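Local coordinates for uncharacterized protein (Pyrococcus abyssi, PDB 5IFF), which is a restriction DNA glycosylase that probably releases adenine from its recognition sequence, and is bound here to nonspecific double-stranded DNA, at residues A[16-21]-A[180-185]; A[26-31]-A[55-60]; A[137-142]-A[160-165]. The protein carries 2 engineered substitutions. All blocks are in the same frame, centred on the assembly; numbering follows the deposited sequence.

Contact 1 (A[16-21]-A[180-185]). With nucleotides of chain C.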
# COMPACT_ATOMS: atom_id res chain seq x y z
N LEU A 16 -12.27 12.70 -18.22
CA LEU A 16 -11.67 12.80 -16.90
C LEU A 16 -12.67 12.50 -15.81
O LEU A 16 -13.81 13.00 -15.85
CB LEU A 16 -11.11 14.21 -16.68
CG LEU A 16 -9.98 14.63 -17.64
CD1 LEU A 16 -9.71 16.07 -17.45
CD2 LEU A 16 -8.72 13.84 -17.33
N PRO A 17 -12.26 11.68 -14.84
CA PRO A 17 -13.08 11.40 -13.66
C PRO A 17 -13.16 12.63 -12.78
O PRO A 17 -12.19 13.38 -12.60
CB PRO A 17 -12.31 10.29 -12.94
CG PRO A 17 -10.87 10.57 -13.31
CD PRO A 17 -10.91 11.09 -14.73
N ILE A 18 -14.35 12.83 -12.25
CA ILE A 18 -14.64 13.97 -11.41
C ILE A 18 -14.82 13.58 -9.93
O ILE A 18 -14.95 14.46 -9.06
CB ILE A 18 -15.93 14.67 -11.96
CG1 ILE A 18 -15.63 15.16 -13.34
CG2 ILE A 18 -16.27 15.90 -11.22
CD1 ILE A 18 -14.45 16.06 -13.33
N THR A 19 -14.95 12.29 -9.65
CA THR A 19 -15.40 11.88 -8.31
C THR A 19 -14.47 10.96 -7.53
O THR A 19 -14.70 10.70 -6.36
CB THR A 19 -16.76 11.12 -8.36
OG1 THR A 19 -16.60 9.89 -9.09
CG2 THR A 19 -17.86 11.98 -8.98
N ARG A 20 -13.44 10.42 -8.16
CA ARG A 20 -12.64 9.48 -7.35
C ARG A 20 -11.27 10.07 -7.16
O ARG A 20 -10.36 9.66 -7.83
CB ARG A 20 -12.54 8.10 -8.01
CG ARG A 20 -13.86 7.40 -8.23
CD ARG A 20 -14.01 6.22 -7.29
NE ARG A 20 -14.53 5.05 -7.98
CZ ARG A 20 -13.78 4.05 -8.45
NH1 ARG A 20 -14.36 3.02 -9.06
NH2 ARG A 20 -12.46 4.08 -8.32
N PRO A 21 -11.14 11.06 -6.27
CA PRO A 21 -9.91 11.85 -6.36
C PRO A 21 -8.68 10.99 -6.02
O PRO A 21 -8.73 10.10 -5.19
CB PRO A 21 -10.13 12.98 -5.36
CG PRO A 21 -11.20 12.46 -4.40
CD PRO A 21 -12.05 11.53 -5.21
N GLU A 180 -18.79 9.75 -12.21
CA GLU A 180 -18.97 10.67 -13.34
C GLU A 180 -17.66 10.92 -14.07
O GLU A 180 -16.63 11.17 -13.46
CB GLU A 180 -19.56 11.99 -12.86
CG GLU A 180 -19.59 13.06 -13.96
CD GLU A 180 -20.98 13.61 -14.21
OE1 GLU A 180 -21.85 13.37 -13.36
OE2 GLU A 180 -21.18 14.25 -15.28
N VAL A 181 -17.74 10.89 -15.40
CA VAL A 181 -16.65 11.26 -16.26
C VAL A 181 -17.06 12.46 -17.16
O VAL A 181 -18.14 12.44 -17.73
CB VAL A 181 -16.25 10.05 -17.10
CG1 VAL A 181 -15.41 10.47 -18.23
CG2 VAL A 181 -15.55 8.98 -16.19
N VAL A 182 -16.23 13.51 -17.23
CA VAL A 182 -16.58 14.68 -18.03
C VAL A 182 -15.66 14.76 -19.23
O VAL A 182 -14.64 14.06 -19.29
CB VAL A 182 -16.49 16.00 -17.25
CG1 VAL A 182 -17.53 15.98 -16.08
CG2 VAL A 182 -15.05 16.23 -16.77
N LYS A 183 -16.04 15.60 -20.18
CA LYS A 183 -15.37 15.67 -21.47
C LYS A 183 -14.73 17.06 -21.63
O LYS A 183 -15.37 18.09 -21.36
CB LYS A 183 -16.38 15.37 -22.59
CG LYS A 183 -15.78 15.51 -23.98
CD LYS A 183 -16.66 14.88 -25.07
CE LYS A 183 -17.72 15.83 -25.59
NZ LYS A 183 -18.27 15.32 -26.89
N TYR A 184 -13.47 17.08 -22.05
CA TYR A 184 -12.71 18.31 -22.19
C TYR A 184 -12.02 18.36 -23.56
O TYR A 184 -11.19 17.49 -23.88
CB TYR A 184 -11.66 18.39 -21.07
CG TYR A 184 -10.73 19.56 -21.21
CD1 TYR A 184 -11.21 20.87 -21.13
CD2 TYR A 184 -9.37 19.37 -21.41
CE1 TYR A 184 -10.36 21.96 -21.29
CE2 TYR A 184 -8.51 20.46 -21.56
CZ TYR A 184 -9.00 21.74 -21.47
OH TYR A 184 -8.13 22.81 -21.63
N GLU A 185 -12.27 19.43 -24.32
CA GLU A 185 -11.61 19.55 -25.62
C GLU A 185 -10.27 20.21 -25.35
O GLU A 185 -10.20 21.25 -24.70
CB GLU A 185 -12.48 20.36 -26.60
CG GLU A 185 -13.90 19.78 -26.76
CD GLU A 185 -14.85 20.59 -27.69
OE1 GLU A 185 -14.62 21.79 -27.88
OE2 GLU A 185 -15.81 19.99 -28.23
P DC C 14 -13.34 0.82 -5.52
OP1 DC C 14 -13.80 -0.25 -6.40
OP2 DC C 14 -13.65 2.26 -5.75
O5' DC C 14 -13.86 0.57 -4.04
C5' DC C 14 -13.52 -0.62 -3.37
C4' DC C 14 -13.51 -0.40 -1.86
O4' DC C 14 -12.50 0.55 -1.53
C3' DC C 14 -14.79 0.19 -1.26
O3' DC C 14 -15.61 -0.85 -0.77
C2' DC C 14 -14.27 1.06 -0.11
C1' DC C 14 -12.75 0.96 -0.23
N1 DC C 14 -12.06 2.25 0.06
C2 DC C 14 -11.52 2.43 1.33
O2 DC C 14 -11.60 1.50 2.14
N3 DC C 14 -10.95 3.62 1.65
C4 DC C 14 -10.89 4.58 0.76
N4 DC C 14 -10.28 5.71 1.14
C5 DC C 14 -11.44 4.43 -0.58
C6 DC C 14 -12.02 3.26 -0.88
O HOH W 1 -15.45 9.86 -11.43
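Leu16 and Val182 form an antiparallel hydrogen-bonded pair in which the backbone donors and acceptors of both residues are used. Leu16 N donates to Val182 O at 2.9 Å, lying in the plane of that carbonyl, and Val182 N returns a bond of 2.8 Å to Leu16 O. Leu16 O also receives a CA-H...O contact from Val181 CA at 3.4 Å. At the next pair, Pro17 with Val181, the backbones face each other without hydrogen bonds, and a proline is accommodated there without losing a bond to 180-185. Strand 11-17, which ends here, is the central strand of a three-stranded antiparallel sheet, with 4-8 and 181-186 as its neighbours. Just beyond its end Ile18 N donates to Glu180 O at 3.1 Å, tilted 21° from the carbonyl plane. The same oxygen accepts a hydrogen bond from a water 2.7 Å away, and that water is also bonded to Thr19 OG1. Beside these bonds Ile18 CG1, anti to its own carbonyl carbon (chi1 -63°), presses on Val182 CG1 at 3.4 Å, tighter than ordinary van der Waals contact. The Glu180 carboxylate turns from the strand pair to accept from Arg177 N and to form a salt bridge with Arg174. Arg20 reaches the DNA instead: OP2 of DC14 of chain C lies 3.2 Å above the centre of the guanidinium plane, while Arg20 NE donates to Asn179 OD1.

Contact 2 (A[26-31]-A[55-60]). Engineered in segment 26-31: Ala26 (natural residue Arg). Engineered in segment 55-60: Ala57 (natural residue Glu).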
# COMPACT_ATOMS: atom_id res chain seq x y z
N ALA A 26 -7.69 15.02 -9.47
CA ALA A 26 -8.64 15.38 -8.40
C ALA A 26 -9.17 16.82 -8.60
O ALA A 26 -8.48 17.71 -9.12
CB ALA A 26 -8.01 15.26 -7.01
N VAL A 27 -10.41 17.04 -8.16
CA VAL A 27 -11.04 18.36 -8.18
C VAL A 27 -10.44 19.17 -7.03
O VAL A 27 -10.31 18.66 -5.90
CB VAL A 27 -12.59 18.23 -8.06
CG1 VAL A 27 -13.31 19.62 -7.96
CG2 VAL A 27 -13.12 17.48 -9.28
N LYS A 28 -10.03 20.40 -7.31
CA LYS A 28 -9.41 21.25 -6.30
C LYS A 28 -9.99 22.66 -6.37
O LYS A 28 -10.43 23.08 -7.42
CB LYS A 28 -7.90 21.28 -6.50
CG LYS A 28 -7.23 19.95 -6.17
CD LYS A 28 -5.75 20.09 -6.14
CE LYS A 28 -5.06 18.82 -5.58
NZ LYS A 28 -3.63 18.81 -6.04
N LYS A 29 -9.95 23.38 -5.26
CA LYS A 29 -10.47 24.74 -5.20
C LYS A 29 -9.29 25.68 -5.21
O LYS A 29 -8.35 25.52 -4.39
CB LYS A 29 -11.34 24.95 -3.96
CG LYS A 29 -12.05 26.29 -3.94
CD LYS A 29 -12.95 26.42 -2.71
CE LYS A 29 -13.95 27.54 -2.88
NZ LYS A 29 -14.66 27.82 -1.59
N ILE A 30 -9.27 26.59 -6.17
CA ILE A 30 -8.22 27.61 -6.25
C ILE A 30 -8.91 28.96 -6.26
O ILE A 30 -9.34 29.43 -7.32
CB ILE A 30 -7.34 27.43 -7.49
CG1 ILE A 30 -6.93 25.97 -7.63
CG2 ILE A 30 -6.12 28.39 -7.44
CD1 ILE A 30 -6.23 25.62 -9.00
N GLU A 31 -9.02 29.56 -5.09
CA GLU A 31 -9.89 30.70 -4.92
C GLU A 31 -9.40 31.88 -5.70
O GLU A 31 -8.23 32.26 -5.60
CB GLU A 31 -10.02 31.07 -3.43
CG GLU A 31 -11.40 30.86 -2.90
CD GLU A 31 -11.48 31.16 -1.41
OE1 GLU A 31 -11.15 32.30 -1.04
OE2 GLU A 31 -11.85 30.25 -0.64
N TYR A 55 -11.38 23.53 -10.12
CA TYR A 55 -10.59 23.03 -11.25
C TYR A 55 -10.41 21.55 -11.16
O TYR A 55 -10.38 20.96 -10.06
CB TYR A 55 -9.19 23.66 -11.28
CG TYR A 55 -9.19 25.17 -11.41
CD1 TYR A 55 -9.61 25.98 -10.37
CD2 TYR A 55 -8.75 25.77 -12.59
CE1 TYR A 55 -9.61 27.38 -10.48
CE2 TYR A 55 -8.74 27.16 -12.71
CZ TYR A 55 -9.15 27.94 -11.66
OH TYR A 55 -9.15 29.32 -11.78
N ILE A 56 -10.17 20.94 -12.30
CA ILE A 56 -9.63 19.58 -12.25
C ILE A 56 -8.11 19.70 -12.31
O ILE A 56 -7.58 20.21 -13.31
CB ILE A 56 -10.08 18.71 -13.45
CG1 ILE A 56 -11.59 18.50 -13.45
CG2 ILE A 56 -9.38 17.34 -13.36
CD1 ILE A 56 -12.08 18.04 -14.79
N ALA A 57 -7.45 19.26 -11.25
CA ALA A 57 -6.01 19.25 -11.15
C ALA A 57 -5.47 17.89 -11.60
O ALA A 57 -5.73 16.88 -10.97
CB ALA A 57 -5.57 19.53 -9.70
N TRP A 58 -4.67 17.90 -12.66
CA TRP A 58 -4.22 16.70 -13.29
C TRP A 58 -2.69 16.73 -13.31
O TRP A 58 -2.08 17.61 -13.99
CB TRP A 58 -4.77 16.64 -14.69
CG TRP A 58 -4.43 15.39 -15.52
CD1 TRP A 58 -3.81 14.22 -15.09
CD2 TRP A 58 -4.73 15.20 -16.93
NE1 TRP A 58 -3.74 13.34 -16.16
CE2 TRP A 58 -4.28 13.90 -17.26
CE3 TRP A 58 -5.35 16.00 -17.89
CZ2 TRP A 58 -4.42 13.40 -18.58
CZ3 TRP A 58 -5.47 15.49 -19.21
CH2 TRP A 58 -5.01 14.20 -19.53
N GLN A 59 -2.11 15.83 -12.56
CA GLN A 59 -0.66 15.63 -12.58
C GLN A 59 -0.39 14.78 -13.78
O GLN A 59 -0.51 13.54 -13.72
CB GLN A 59 -0.15 14.98 -11.27
CG GLN A 59 1.33 15.00 -11.17
CD GLN A 59 1.92 13.66 -11.54
OE1 GLN A 59 1.68 12.66 -10.86
NE2 GLN A 59 2.66 13.62 -12.65
N ILE A 60 -0.02 15.44 -14.87
CA ILE A 60 -0.03 14.81 -16.18
C ILE A 60 1.37 14.27 -16.55
O ILE A 60 2.40 14.78 -16.09
CB ILE A 60 -0.54 15.79 -17.24
CG1 ILE A 60 -0.84 15.08 -18.55
CG2 ILE A 60 0.48 16.96 -17.44
CD1 ILE A 60 -1.56 16.01 -19.58
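Ile30 lays its terminal methyl over one face of the Tyr55 ring, in a CH-pi contact with CD1 4.0 Å from the ring centroid and 24° off the normal. The methyl is displaced toward the rim on the side of CD1 and CG of the tyrosine, and the two side chains cross at about a right angle. With CG of Tyr55 beside its backbone N (chi1 -60°), the ring is brought under Ile30, just past the end of strand 25-29, with Lys28 O near its plane at the edge. The backbone fixes this end as well: Tyr55 N donates to Lys28 O at 2.9 Å, and Lys28 N to Tyr55 O at 2.8 Å. These bonds belong to an antiparallel ladder between strands 25-29 and 54-59 of the large sheet. The ladder runs on through the non-hydrogen-bonded pair Val27 and Ile56 to the engineered alanines, where Ala57 N meets Ala26 O at 2.8 Å and Ala26 N meets Ala57 O at 3.1 Å. Val27 and Ile56 are buried on the sheet face opposite to that of Lys28 and Tyr55. An alanine in place of Tyr55 is likely to leave Ile30 CD1 without the ring it rests on and to open a gap beside Cys161 and Pro163, which the tyrosine also touches. The solvent side is thinner: of the partly exposed Lys28 side chain, CG and CD touch the Ala57 methyl, CD at 3.6 Å from Ala57 CB, while the chain itself runs on extended past the alanine.

Contact 3 (A[137-142]-A[160-165])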
# COMPACT_ATOMS: atom_id res chain seq x y z
N SER A 137 -8.13 31.00 -21.80
CA SER A 137 -9.41 30.35 -21.50
C SER A 137 -9.52 29.83 -20.03
O SER A 137 -10.53 29.23 -19.64
CB SER A 137 -9.65 29.22 -22.50
OG SER A 137 -8.48 28.42 -22.69
N GLY A 138 -8.49 30.08 -19.22
CA GLY A 138 -8.58 29.88 -17.76
C GLY A 138 -7.73 28.73 -17.22
O GLY A 138 -7.53 28.61 -15.98
N GLU A 139 -7.21 27.88 -18.11
CA GLU A 139 -6.41 26.73 -17.66
C GLU A 139 -5.10 27.23 -17.06
O GLU A 139 -4.57 28.24 -17.53
CB GLU A 139 -6.12 25.73 -18.81
CG GLU A 139 -7.34 24.95 -19.32
CD GLU A 139 -8.13 25.72 -20.41
OE1 GLU A 139 -7.80 26.90 -20.73
OE2 GLU A 139 -9.10 25.14 -20.93
N PHE A 140 -4.58 26.53 -16.05
CA PHE A 140 -3.28 26.85 -15.45
C PHE A 140 -2.33 25.72 -15.79
O PHE A 140 -2.73 24.56 -15.73
CB PHE A 140 -3.35 26.97 -13.91
CG PHE A 140 -4.11 28.18 -13.43
CD1 PHE A 140 -3.68 29.45 -13.78
CD2 PHE A 140 -5.23 28.05 -12.61
CE1 PHE A 140 -4.35 30.58 -13.33
CE2 PHE A 140 -5.90 29.19 -12.17
CZ PHE A 140 -5.47 30.44 -12.53
N ILE A 141 -1.08 26.04 -16.07
CA ILE A 141 -0.05 24.99 -16.20
C ILE A 141 0.96 25.29 -15.14
O ILE A 141 1.49 26.40 -15.12
CB ILE A 141 0.63 24.99 -17.56
CG1 ILE A 141 -0.36 24.64 -18.66
CG2 ILE A 141 1.89 23.99 -17.56
CD1 ILE A 141 -0.87 25.91 -19.43
N GLY A 142 1.18 24.34 -14.21
CA GLY A 142 2.08 24.58 -13.10
C GLY A 142 3.24 23.55 -13.04
O GLY A 142 3.07 22.40 -13.43
N VAL A 160 -1.76 20.30 -14.95
CA VAL A 160 -2.66 21.27 -15.62
C VAL A 160 -3.92 21.36 -14.75
O VAL A 160 -4.41 20.34 -14.24
CB VAL A 160 -2.99 20.86 -17.08
CG1 VAL A 160 -3.55 19.46 -17.09
CG2 VAL A 160 -3.98 21.84 -17.71
N CYS A 161 -4.40 22.57 -14.53
CA CYS A 161 -5.60 22.79 -13.72
C CYS A 161 -6.66 23.30 -14.70
O CYS A 161 -6.50 24.38 -15.26
CB CYS A 161 -5.37 23.83 -12.63
SG CYS A 161 -4.23 23.16 -11.35
N ILE A 162 -7.71 22.51 -14.88
CA ILE A 162 -8.73 22.74 -15.90
C ILE A 162 -9.99 23.28 -15.22
O ILE A 162 -10.58 22.56 -14.44
CB ILE A 162 -9.10 21.46 -16.63
CG1 ILE A 162 -7.86 20.93 -17.43
CG2 ILE A 162 -10.19 21.80 -17.67
CD1 ILE A 162 -7.96 19.43 -17.80
N PRO A 163 -10.43 24.51 -15.55
CA PRO A 163 -11.68 24.99 -14.89
C PRO A 163 -12.89 24.08 -15.16
O PRO A 163 -13.11 23.66 -16.31
CB PRO A 163 -11.91 26.37 -15.51
CG PRO A 163 -10.48 26.79 -16.01
CD PRO A 163 -9.85 25.51 -16.46
N LEU A 164 -13.66 23.77 -14.12
CA LEU A 164 -14.87 22.98 -14.34
C LEU A 164 -15.83 23.69 -15.31
O LEU A 164 -16.71 23.06 -15.89
CB LEU A 164 -15.62 22.73 -13.03
CG LEU A 164 -14.97 21.71 -12.08
CD1 LEU A 164 -16.02 21.47 -10.95
CD2 LEU A 164 -14.59 20.42 -12.79
N THR A 165 -15.67 24.99 -15.47
CA THR A 165 -16.60 25.69 -16.37
C THR A 165 -16.24 25.37 -17.81
O THR A 165 -16.93 25.81 -18.73
CB THR A 165 -16.55 27.21 -16.18
OG1 THR A 165 -15.19 27.64 -16.25
CG2 THR A 165 -17.11 27.60 -14.85
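Phe140 and Cys161 are joined by a pair of backbone hydrogen bonds, Phe140 N to Cys161 O at 3.0 Å and Cys161 N to Phe140 O at 2.9 Å. Their side chains leave on the same face of the sheet and meet through their first carbons, CB to CB at 3.9 Å, with Cys161 CB near the plane of the phenylalanine ring at its edge. Over one face of that ring, 4.1 Å above its centre, lies Gly138 O. Val160, whose side chain lies on the other face of the sheet, brings CG2 to 3.6 Å from Phe140 O. Next to this pair, the Pro163 ring fits against the chain leading into the strand: its CG lies 3.5 Å from Gly138 O, and its CD 3.8 Å from Glu139 CG. The glutamate chain bends at chi2 (86°) and crosses Pro163 at about a right angle. A CB on Gly138 would be jammed against the preceding carbonyl oxygen and tight against Pro163 CG. The contact forms the open end of the beta hairpin made by strands 140-147 and 154-163. A second shell sets the glutamate: Ser137 OG donates to the syn lone pair of Glu139 OE1 at 2.6 Å, and OE2 is hydrogen-bonded to Tyr184 OH and Asn166 ND2, so both carboxylate oxygens of this buried residue are engaged. Around the phenylalanine, Lys132 supplies a cation-pi contact and the Tyr55 ring meets the phenylalanine ring, planes at about 35°. Ile141 and Val160 pack on Leu190 of helix 188-201, and Ile141 also reaches Phe121 of the second subunit.

In the fold
Contacts 2 and 3 belong to one sheet, since strands 54-59 and 154-163 are neighbours: Ile56 N lies 2.7 Å from Ile162 O, and Trp58 O 2.9 Å from Val160 N, both probable hydrogen bonds. Contact 1, from the smaller sheet, packs against them through Ile18 CD1, 3.4 Å from Ile56 CD1, and Leu16 CD1, 3.8 Å from Ile162 CD1. Contact 2 itself holds Gln59 and Ile60, residues of the adenine site, to which no adenine is bound in this chain. The side chain of Val160 in contact 3 is about 5 Å from that of Ile60, and the side chain of Leu16 in contact 1 is about 8 Å from that of Ile60.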